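Local atomic coordinates of chromosomal replication initiator protein DnaA (Aquifex aeolicus, PDB entry 1L8Q), a protein that binds and hydrolyses ATP and, in its ATP form, probably binds the chromosomal origin to start and regulate DNA replication. Residues R140-L145 with G159-I164; I40-Y43 with G49-H52; F172-E177 with K199-I204. All blocks are in the same frame, centred on the assembly; numbering follows the deposited sequence.

From the N terminus, contact 2 (40-43 with 49-52) comes first and closes the five-residue loop of the P-loop, tying strand 40-43 to the helix that follows, 50-63. Contact 1 (140-145 with 159-164) follows and closes a loop of thirteen residues that holds helix 150-157, bringing the loop after strand 133-138 to an edge strand. Contact 3 (172-177 with 199-204) comes last and closes a 21-residue loop that includes helix 188-197, joining helices 168-181 and 201-214. The three lie in series along the chain; none nests in or crosses another. Contacts 1 and 2 meet in the sheet, where strands 40-43 and 160-163 are neighbours. Contacts 2 and 3, with centres 18 Å apart, share ADP.

Contact 1: residues R140-L145 with G159-I164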
loop_
_atom_site.group_PDB
_atom_site.type_symbol
_atom_site.label_atom_id
_atom_site.label_comp_id
_atom_site.label_asym_id
_atom_site.label_seq_id
_atom_site.Cartn_x
_atom_site.Cartn_y
_atom_site.Cartn_z
ATOM N N ARG A 140 -8.239 -5.103 -2.552
ATOM C CA ARG A 140 -9.204 -4.782 -3.585
ATOM C C ARG A 140 -10.513 -5.485 -3.324
ATOM O O ARG A 140 -10.557 -6.494 -2.626
ATOM C CB ARG A 140 -8.652 -5.148 -4.961
ATOM C CG ARG A 140 -8.463 -6.624 -5.171
ATOM C CD ARG A 140 -7.493 -6.954 -6.259
ATOM N NE ARG A 140 -6.248 -6.217 -6.091
ATOM C CZ ARG A 140 -5.178 -6.361 -6.863
ATOM N NH1 ARG A 140 -5.189 -7.221 -7.872
ATOM N NH2 ARG A 140 -4.094 -5.640 -6.624
ATOM N N HIS A 141 -11.575 -4.923 -3.876
ATOM C CA HIS A 141 -12.932 -5.455 -3.768
ATOM C C HIS A 141 -12.978 -6.866 -4.338
ATOM O O HIS A 141 -12.266 -7.161 -5.275
ATOM C CB HIS A 141 -13.860 -4.535 -4.587
ATOM C CG HIS A 141 -15.315 -4.761 -4.348
ATOM N ND1 HIS A 141 -16.022 -5.771 -4.967
ATOM C CD2 HIS A 141 -16.199 -4.099 -3.564
ATOM C CE1 HIS A 141 -17.277 -5.732 -4.553
ATOM N NE2 HIS A 141 -17.408 -4.728 -3.699
ATOM N N PRO A 142 -13.794 -7.747 -3.781
ATOM C CA PRO A 142 -13.915 -9.110 -4.332
ATOM C C PRO A 142 -14.135 -9.116 -5.851
ATOM O O PRO A 142 -13.521 -9.937 -6.526
ATOM C CB PRO A 142 -15.113 -9.678 -3.597
ATOM C CG PRO A 142 -15.087 -8.941 -2.264
ATOM C CD PRO A 142 -14.614 -7.552 -2.575
ATOM N N GLN A 143 -14.951 -8.211 -6.377
ATOM C CA GLN A 143 -15.207 -8.159 -7.817
ATOM C C GLN A 143 -13.930 -7.944 -8.622
ATOM O O GLN A 143 -13.947 -8.038 -9.833
ATOM C CB GLN A 143 -16.211 -7.028 -8.174
ATOM C CG GLN A 143 -17.695 -7.324 -7.844
ATOM C CD GLN A 143 -18.198 -8.640 -8.466
ATOM O OE1 GLN A 143 -18.506 -8.684 -9.671
ATOM N NE2 GLN A 143 -18.287 -9.708 -7.645
ATOM N N LYS A 144 -12.832 -7.625 -7.946
ATOM C CA LYS A 144 -11.580 -7.374 -8.633
ATOM C C LYS A 144 -10.572 -8.467 -8.361
ATOM O O LYS A 144 -9.432 -8.400 -8.820
ATOM C CB LYS A 144 -11.013 -6.030 -8.234
ATOM C CG LYS A 144 -11.951 -4.872 -8.530
ATOM C CD LYS A 144 -11.197 -3.635 -8.977
ATOM C CE LYS A 144 -12.090 -2.401 -8.951
ATOM N NZ LYS A 144 -12.077 -1.703 -7.624
ATOM N N LEU A 145 -10.987 -9.464 -7.598
ATOM C CA LEU A 145 -10.150 -10.612 -7.368
ATOM C C LEU A 145 -10.094 -11.536 -8.604
ATOM O O LEU A 145 -10.795 -12.545 -8.673
ATOM C CB LEU A 145 -10.631 -11.400 -6.140
ATOM C CG LEU A 145 -10.468 -10.702 -4.790
ATOM C CD1 LEU A 145 -11.054 -11.535 -3.654
ATOM C CD2 LEU A 145 -9.011 -10.385 -4.514
ATOM N N GLY A 159 -21.555 -11.800 2.786
ATOM C CA GLY A 159 -21.335 -11.164 4.078
ATOM C C GLY A 159 -21.435 -9.651 4.071
ATOM O O GLY A 159 -22.392 -9.077 3.540
ATOM N N ILE A 160 -20.450 -9.004 4.684
ATOM C CA ILE A 160 -20.378 -7.550 4.676
ATOM C C ILE A 160 -19.037 -7.056 4.146
ATOM O O ILE A 160 -17.971 -7.443 4.631
ATOM C CB ILE A 160 -20.702 -6.943 6.068
ATOM C CG1 ILE A 160 -20.619 -5.413 6.010
ATOM C CG2 ILE A 160 -19.788 -7.494 7.143
ATOM C CD1 ILE A 160 -21.522 -4.703 7.023
ATOM N N LEU A 161 -19.099 -6.226 3.120
ATOM C CA LEU A 161 -17.906 -5.682 2.477
ATOM C C LEU A 161 -17.753 -4.240 2.876
ATOM O O LEU A 161 -18.661 -3.450 2.672
ATOM C CB LEU A 161 -18.065 -5.730 0.959
ATOM C CG LEU A 161 -17.753 -7.037 0.245
ATOM C CD1 LEU A 161 -18.107 -8.224 1.092
ATOM C CD2 LEU A 161 -18.438 -7.084 -1.137
ATOM N N VAL A 162 -16.605 -3.876 3.415
ATOM C CA VAL A 162 -16.394 -2.491 3.803
ATOM C C VAL A 162 -15.032 -1.948 3.371
ATOM O O VAL A 162 -13.986 -2.482 3.721
ATOM C CB VAL A 162 -16.577 -2.283 5.314
ATOM C CG1 VAL A 162 -17.796 -3.030 5.799
ATOM C CG2 VAL A 162 -15.400 -2.775 6.040
ATOM N N GLU A 163 -15.059 -0.883 2.603
ATOM C CA GLU A 163 -13.855 -0.226 2.147
ATOM C C GLU A 163 -13.237 0.549 3.301
ATOM O O GLU A 163 -13.934 1.105 4.103
ATOM C CB GLU A 163 -14.220 0.732 1.016
ATOM C CG GLU A 163 -13.062 1.419 0.344
ATOM C CD GLU A 163 -13.491 2.117 -0.937
ATOM O OE1 GLU A 163 -14.724 2.333 -1.104
ATOM O OE2 GLU A 163 -12.611 2.436 -1.783
ATOM N N ILE A 164 -11.923 0.595 3.380
ATOM C CA ILE A 164 -11.280 1.335 4.451
ATOM C C ILE A 164 -10.299 2.349 3.889
ATOM O O ILE A 164 -9.589 2.080 2.922
ATOM C CB ILE A 164 -10.596 0.359 5.424
ATOM C CG1 ILE A 164 -10.056 1.077 6.640
ATOM C CG2 ILE A 164 -9.510 -0.446 4.736
ATOM C CD1 ILE A 164 -9.336 0.169 7.548
#
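His141, whose NE2 side meets Leu161, uses its other ring nitrogen within its own loop: Gln143 N donates to His141 ND1 at 3.0 Å with an N-H...N angle of 161°. The donor lies 13° out of the imidazole plane, so the bond arrives at the ring edge and restrains rotation about the bond to CG. With ND1 as acceptor, the hydrogen of a neutral ring would probably sit on NE2. A chi1 of -168°, CG anti to the backbone N, carries the ring outward so that its far end reaches the strand. There Leu161 CD2 lies 3.6 Å from His141 NE2, the methyl approaching the ring obliquely and the two side chains crossing at about a right angle. The same methyl rests on the proline that follows, with Leu161 CD2 4.0 Å from Pro142 CG. Pro142 CD in turn sits 3.2 Å above one face of the His141 ring, toward its rim, so imidazole and pyrrolidine offer the leucine one joint surface. Pro142 also opens a short 3-10 turn, in which Leu145 N bonds Pro142 O at 2.8 Å. With an alanine here in place of His141, Gln143 N would probably lose its acceptor and Leu161 CD2 one of its two partners from this loop, opening a gap beside the proline. The contact is small, 103 Å² in all, and belongs to the AAA+ region. His141 also meets Tyr43 edge to face, while Pro142 and Leu161 both lie on Phe41. Gln143 NE2 bonds Glu157 OE2 and Pro142 touches Val153, which joins the loop to helix 150-157, the connection that leads on to strand 160-163 at the edge of the parallel sheet beside strand 40-43.

Contact 2: residues I40-Y43 with G49-H52; sequences IFIY and GKTH. With MG (magnesium ion), chain B; ADP (adenosine-5'-diphosphate), chain C.
The Walker A motif, or P-loop, of the AAA+ region sets Lys50 against the strand that leads into it: Lys50 CG packs 4.1 Å from Ile42 CG2, the side chains sliding past each other in opposite directions. Lys50 CD also borders the backbone of Tyr43. The lysine chain then bends at chi3 (-51°) and chi4 (-73°), turning its end back to the phosphate, where Lys50 NZ bonds ADP O2B at 2.7 Å. Lys50 N grips the same oxygen at 3.1 Å; Gly49 N adds a weak third bond but points more squarely at the bridging ADP O3A, 3.3 Å away. At Gly49, the N-cap of helix 50-63, phi is 115°, where a side chain would collide with the preceding carbonyl oxygen. Thr51 N donates to ADP O1B at 2.9 Å. Thr51 OG1 binds magnesium at 1.9 Å, and O1B with four waters completes its six ligands. Asp105 holds the threonine hydroxyl from the second shell. His52 serves alpha phosphate and ribose: His52 N donates to ADP O1A at 2.6 Å, and ND1 bonds O2' at the ring edge. Strand, glycine-rich turn and helix N terminus round the phosphates are the signature of P-loop nucleotide-binding proteins.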
loop_
_atom_site.group_PDB
_atom_site.type_symbol
_atom_site.label_atom_id
_atom_site.label_comp_id
_atom_site.label_asym_id
_atom_site.label_seq_id
_atom_site.Cartn_x
_atom_site.Cartn_y
_atom_site.Cartn_z
ATOM N N ILE A 40 -16.812 -10.946 7.214
ATOM C CA ILE A 40 -16.487 -9.545 7.083
ATOM C C ILE A 40 -15.312 -9.490 6.122
ATOM O O ILE A 40 -14.332 -10.196 6.315
ATOM C CB ILE A 40 -16.039 -8.978 8.416
ATOM C CG1 ILE A 40 -17.195 -8.923 9.391
ATOM C CG2 ILE A 40 -15.443 -7.584 8.241
ATOM C CD1 ILE A 40 -16.777 -8.464 10.735
ATOM N N PHE A 41 -15.405 -8.648 5.095
ATOM C CA PHE A 41 -14.347 -8.537 4.096
ATOM C C PHE A 41 -13.932 -7.087 4.020
ATOM O O PHE A 41 -14.666 -6.261 3.477
ATOM C CB PHE A 41 -14.882 -8.981 2.741
ATOM C CG PHE A 41 -13.847 -9.113 1.689
ATOM C CD1 PHE A 41 -13.293 -7.989 1.090
ATOM C CD2 PHE A 41 -13.446 -10.369 1.254
ATOM C CE1 PHE A 41 -12.329 -8.118 0.091
ATOM C CE2 PHE A 41 -12.496 -10.511 0.243
ATOM C CZ PHE A 41 -11.940 -9.388 -0.339
ATOM N N ILE A 42 -12.768 -6.768 4.579
ATOM C CA ILE A 42 -12.267 -5.407 4.567
ATOM C C ILE A 42 -11.302 -5.173 3.412
ATOM O O ILE A 42 -10.416 -5.970 3.180
ATOM C CB ILE A 42 -11.540 -5.120 5.874
ATOM C CG1 ILE A 42 -12.498 -5.207 7.053
ATOM C CG2 ILE A 42 -10.875 -3.741 5.833
ATOM C CD1 ILE A 42 -11.765 -5.400 8.383
ATOM N N TYR A 43 -11.464 -4.066 2.694
ATOM C CA TYR A 43 -10.545 -3.748 1.608
ATOM C C TYR A 43 -10.158 -2.263 1.540
ATOM O O TYR A 43 -10.934 -1.365 1.889
ATOM C CB TYR A 43 -11.081 -4.224 0.268
ATOM C CG TYR A 43 -12.287 -3.479 -0.196
ATOM C CD1 TYR A 43 -12.184 -2.473 -1.156
ATOM C CD2 TYR A 43 -13.526 -3.768 0.318
ATOM C CE1 TYR A 43 -13.285 -1.788 -1.584
ATOM C CE2 TYR A 43 -14.641 -3.104 -0.104
ATOM C CZ TYR A 43 -14.519 -2.109 -1.064
ATOM O OH TYR A 43 -15.646 -1.444 -1.493
ATOM N N GLY A 49 -4.970 0.421 7.368
ATOM C CA GLY A 49 -5.533 -0.092 8.605
ATOM C C GLY A 49 -5.994 -1.543 8.587
ATOM O O GLY A 49 -6.389 -2.081 9.625
ATOM N N LYS A 50 -5.940 -2.184 7.424
ATOM C CA LYS A 50 -6.415 -3.562 7.299
ATOM C C LYS A 50 -5.750 -4.525 8.299
ATOM O O LYS A 50 -6.429 -5.183 9.081
ATOM C CB LYS A 50 -6.261 -4.064 5.848
ATOM C CG LYS A 50 -6.945 -3.166 4.823
ATOM C CD LYS A 50 -6.782 -3.686 3.390
ATOM C CE LYS A 50 -5.329 -3.989 3.067
ATOM N NZ LYS A 50 -4.482 -2.766 2.891
ATOM N N THR A 51 -4.429 -4.595 8.290
ATOM C CA THR A 51 -3.759 -5.548 9.150
ATOM C C THR A 51 -3.954 -5.160 10.611
ATOM O O THR A 51 -4.251 -5.988 11.466
ATOM C CB THR A 51 -2.278 -5.646 8.787
ATOM O OG1 THR A 51 -2.141 -6.174 7.455
ATOM C CG2 THR A 51 -1.566 -6.693 9.663
ATOM N N HIS A 52 -3.817 -3.886 10.891
ATOM C CA HIS A 52 -4.003 -3.408 12.228
ATOM C C HIS A 52 -5.377 -3.827 12.766
ATOM O O HIS A 52 -5.499 -4.319 13.890
ATOM C CB HIS A 52 -3.875 -1.891 12.235
ATOM C CG HIS A 52 -3.955 -1.288 13.596
ATOM N ND1 HIS A 52 -3.012 -0.404 14.073
ATOM C CD2 HIS A 52 -4.862 -1.446 14.590
ATOM C CE1 HIS A 52 -3.341 -0.032 15.298
ATOM N NE2 HIS A 52 -4.460 -0.650 15.634
HETATM MG MG MG B . -1.646 -5.060 5.941
HETATM P PB ADP C . -2.449 -2.145 5.753
HETATM O O1B ADP C . -2.535 -3.515 6.444
HETATM O O2B ADP C . -3.758 -1.632 5.228
HETATM O O3B ADP C . -1.305 -2.031 4.795
HETATM P PA ADP C . -1.634 -1.650 8.323
HETATM O O1A ADP C . -2.787 -2.235 9.118
HETATM O O2A ADP C . -0.510 -2.645 8.086
HETATM O O3A ADP C . -2.124 -1.114 6.906
HETATM O "O5'" ADP C . -1.108 -0.328 9.037
HETATM C "C5'" ADP C . 0.024 0.361 8.538
HETATM C "C4'" ADP C . 0.581 1.137 9.706
HETATM O "O4'" ADP C . -0.234 2.297 9.966
HETATM C "C3'" ADP C . 0.506 0.284 10.953
HETATM O "O3'" ADP C . 1.622 0.674 11.742
HETATM C "C2'" ADP C . -0.783 0.737 11.601
HETATM O "O2'" ADP C . -0.880 0.536 13.001
HETATM C "C1'" ADP C . -0.837 2.201 11.259
HETATM N N9 ADP C . -2.255 2.576 11.197
HETATM C C8 ADP C . -3.112 2.320 10.181
HETATM N N7 ADP C . -4.352 2.814 10.475
HETATM C C5 ADP C . -4.291 3.368 11.691
HETATM C C6 ADP C . -5.229 4.056 12.589
HETATM N N6 ADP C . -6.512 4.252 12.243
HETATM N N1 ADP C . -4.770 4.485 13.769
HETATM C C2 ADP C . -3.486 4.310 14.142
HETATM N N3 ADP C . -2.580 3.692 13.362
HETATM C C4 ADP C . -2.917 3.211 12.162
HETATM O O HOH W 1 -1.025 -4.437 3.955
HETATM O O HOH W 2 -3.163 -6.150 4.827
HETATM O O HOH W 3 0.014 -4.450 6.363
HETATM O O HOH W 4 -0.693 -6.779 5.207
#

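Contact 3: residues F172-E177 with K199-I204. With ADP (adenosine-5'-diphosphate), chain C.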
loop_
_atom_site.group_PDB
_atom_site.type_symbol
_atom_site.label_atom_id
_atom_site.label_comp_id
_atom_site.label_asym_id
_atom_site.label_seq_id
_atom_site.Cartn_x
_atom_site.Cartn_y
_atom_site.Cartn_z
ATOM N N PHE A 172 -3.356 13.109 10.327
ATOM C CA PHE A 172 -3.049 14.197 11.211
ATOM C C PHE A 172 -2.898 13.703 12.649
ATOM O O PHE A 172 -1.856 13.913 13.276
ATOM C CB PHE A 172 -4.143 15.262 11.112
ATOM C CG PHE A 172 -3.961 16.417 12.037
ATOM C CD1 PHE A 172 -2.904 17.289 11.875
ATOM C CD2 PHE A 172 -4.871 16.652 13.056
ATOM C CE1 PHE A 172 -2.735 18.389 12.738
ATOM C CE2 PHE A 172 -4.720 17.740 13.929
ATOM C CZ PHE A 172 -3.645 18.613 13.766
ATOM N N LYS A 173 -3.928 13.054 13.174
ATOM C CA LYS A 173 -3.845 12.546 14.534
ATOM C C LYS A 173 -2.681 11.554 14.654
ATOM O O LYS A 173 -1.905 11.607 15.620
ATOM C CB LYS A 173 -5.167 11.917 14.969
ATOM C CG LYS A 173 -6.329 12.898 14.950
ATOM C CD LYS A 173 -7.537 12.359 15.666
ATOM C CE LYS A 173 -8.736 13.252 15.458
ATOM N NZ LYS A 173 -9.988 12.594 15.946
ATOM N N ILE A 174 -2.541 10.670 13.669
ATOM C CA ILE A 174 -1.456 9.710 13.703
ATOM C C ILE A 174 -0.111 10.460 13.744
ATOM O O ILE A 174 0.741 10.225 14.613
ATOM C CB ILE A 174 -1.545 8.747 12.523
ATOM C CG1 ILE A 174 -2.714 7.786 12.732
ATOM C CG2 ILE A 174 -0.261 7.966 12.386
ATOM C CD1 ILE A 174 -2.930 6.798 11.579
ATOM N N ILE A 175 0.051 11.400 12.835
ATOM C CA ILE A 175 1.271 12.176 12.791
ATOM C C ILE A 175 1.627 12.738 14.165
ATOM O O ILE A 175 2.785 12.713 14.575
ATOM C CB ILE A 175 1.147 13.284 11.744
ATOM C CG1 ILE A 175 1.340 12.696 10.336
ATOM C CG2 ILE A 175 2.141 14.364 12.001
ATOM C CD1 ILE A 175 0.864 13.616 9.213
ATOM N N LYS A 176 0.639 13.247 14.886
ATOM C CA LYS A 176 0.896 13.741 16.224
ATOM C C LYS A 176 1.388 12.616 17.101
ATOM O O LYS A 176 2.345 12.793 17.837
ATOM C CB LYS A 176 -0.348 14.323 16.849
ATOM C CG LYS A 176 -0.682 15.758 16.462
ATOM C CD LYS A 176 -2.161 15.982 16.746
ATOM C CE LYS A 176 -2.536 17.431 16.798
ATOM N NZ LYS A 176 -3.938 17.585 17.308
ATOM N N GLU A 177 0.741 11.457 17.042
ATOM C CA GLU A 177 1.186 10.343 17.884
ATOM C C GLU A 177 2.633 9.989 17.560
ATOM O O GLU A 177 3.445 9.855 18.453
ATOM C CB GLU A 177 0.235 9.116 17.821
ATOM C CG GLU A 177 -0.757 9.033 19.001
ATOM C CD GLU A 177 -1.954 8.073 18.776
ATOM O OE1 GLU A 177 -1.769 6.961 18.189
ATOM O OE2 GLU A 177 -3.092 8.421 19.212
ATOM N N LYS A 199 1.195 9.550 3.089
ATOM C CA LYS A 199 -0.130 8.951 3.023
ATOM C C LYS A 199 -0.184 7.743 3.960
ATOM O O LYS A 199 -1.246 7.348 4.424
ATOM C CB LYS A 199 -0.416 8.512 1.596
ATOM C CG LYS A 199 0.635 7.571 1.018
ATOM C CD LYS A 199 0.075 6.721 -0.138
ATOM C CE LYS A 199 1.188 5.929 -0.837
ATOM N NZ LYS A 199 0.674 4.715 -1.545
ATOM N N ASN A 200 0.991 7.182 4.228
ATOM C CA ASN A 200 1.181 5.975 5.021
ATOM C C ASN A 200 1.791 6.359 6.351
ATOM O O ASN A 200 2.236 7.464 6.517
ATOM C CB ASN A 200 2.234 5.103 4.327
ATOM C CG ASN A 200 1.645 3.987 3.569
ATOM O OD1 ASN A 200 0.684 3.364 4.019
ATOM N ND2 ASN A 200 2.220 3.686 2.393
ATOM N N VAL A 201 1.870 5.404 7.269
ATOM C CA VAL A 201 2.663 5.555 8.456
ATOM C C VAL A 201 4.114 5.230 8.072
ATOM O O VAL A 201 5.063 5.744 8.676
ATOM C CB VAL A 201 2.201 4.596 9.568
ATOM C CG1 VAL A 201 3.385 4.071 10.364
ATOM C CG2 VAL A 201 1.236 5.290 10.483
ATOM N N ARG A 202 4.279 4.374 7.066
ATOM C CA ARG A 202 5.601 4.018 6.570
ATOM C C ARG A 202 6.340 5.264 6.066
ATOM O O ARG A 202 7.519 5.443 6.326
ATOM C CB ARG A 202 5.499 2.981 5.448
ATOM C CG ARG A 202 6.789 2.243 5.161
ATOM C CD ARG A 202 6.817 1.491 3.818
ATOM N NE ARG A 202 6.055 0.230 3.822
ATOM C CZ ARG A 202 6.261 -0.783 4.671
ATOM N NH1 ARG A 202 7.204 -0.699 5.611
ATOM N NH2 ARG A 202 5.520 -1.882 4.579
ATOM N N GLU A 203 5.632 6.120 5.346
ATOM C CA GLU A 203 6.227 7.329 4.797
ATOM C C GLU A 203 6.462 8.345 5.912
ATOM O O GLU A 203 7.429 9.107 5.893
ATOM C CB GLU A 203 5.339 7.910 3.678
ATOM C CG GLU A 203 5.200 6.972 2.484
ATOM C CD GLU A 203 4.204 7.468 1.452
ATOM O OE1 GLU A 203 3.632 8.562 1.669
ATOM O OE2 GLU A 203 3.988 6.760 0.424
ATOM N N ILE A 204 5.576 8.339 6.893
ATOM C CA ILE A 204 5.708 9.222 8.032
ATOM C C ILE A 204 6.961 8.854 8.823
ATOM O O ILE A 204 7.737 9.712 9.198
ATOM C CB ILE A 204 4.458 9.127 8.917
ATOM C CG1 ILE A 204 3.261 9.752 8.205
ATOM C CG2 ILE A 204 4.688 9.815 10.234
ATOM C CD1 ILE A 204 1.957 9.574 8.945
HETATM P PB ADP C . -2.449 -2.145 5.753
HETATM O O1B ADP C . -2.535 -3.515 6.444
HETATM O O2B ADP C . -3.758 -1.632 5.228
HETATM O O3B ADP C . -1.305 -2.031 4.795
HETATM P PA ADP C . -1.634 -1.650 8.323
HETATM O O1A ADP C . -2.787 -2.235 9.118
HETATM O O2A ADP C . -0.510 -2.645 8.086
HETATM O O3A ADP C . -2.124 -1.114 6.906
HETATM O "O5'" ADP C . -1.108 -0.328 9.037
HETATM C "C5'" ADP C . 0.024 0.361 8.538
HETATM C "C4'" ADP C . 0.581 1.137 9.706
HETATM O "O4'" ADP C . -0.234 2.297 9.966
HETATM C "C3'" ADP C . 0.506 0.284 10.953
HETATM O "O3'" ADP C . 1.622 0.674 11.742
HETATM C "C2'" ADP C . -0.783 0.737 11.601
HETATM O "O2'" ADP C . -0.880 0.536 13.001
HETATM C "C1'" ADP C . -0.837 2.201 11.259
HETATM N N9 ADP C . -2.255 2.576 11.197
HETATM C C8 ADP C . -3.112 2.320 10.181
HETATM N N7 ADP C . -4.352 2.814 10.475
HETATM C C5 ADP C . -4.291 3.368 11.691
HETATM C C6 ADP C . -5.229 4.056 12.589
HETATM N N6 ADP C . -6.512 4.252 12.243
HETATM N N1 ADP C . -4.770 4.485 13.769
HETATM C C2 ADP C . -3.486 4.310 14.142
HETATM N N3 ADP C . -2.580 3.692 13.362
HETATM C C4 ADP C . -2.917 3.211 12.162
#
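Val201 and Ile204, on the first turn of helix 201-214, meet Ile174 and Ile175 of helix 168-181 in the small helical part of the AAA+ region, where two helices close over ADP. The second segment begins with Lys199, whose backbone nitrogen is met by the side chain of the residue four places on: Lys199 N donates to Glu203 OE1 at 3.0 Å, from above the carboxylate plane and with an angle of 139°. This bond links the loop before the helix to its first turn. After Asn200, Val201 divides its side chain between nucleotide and protein. Val201 CB stands 3.4 Å from ADP O4', while CG2 borders both that ribose oxygen and, at 3.6 Å, Ile174 CG2. Ile174 crosses the valine at about a right angle; with CG1 anti to the carbonyl carbon (chi1 -72°), it reaches on to the base, Ile174 CD1 lying 3.6 Å from ADP N3. Arg202 is an ATP-binding residue, and its place at the head of this helix is consistent with the sensor 2 arginine of AAA+ proteins. Lys178 packs on Val201 and Ile204, and Leu194 and Leu195 of helix 188-197 touch Ile175. Ile204 ends the segment with the largest area buried in this contact, meeting Ile175 crosswise, with Ile204 CD1 3.5 Å from Ile175 CG1 and 4.4 Å from Ile174 CG2.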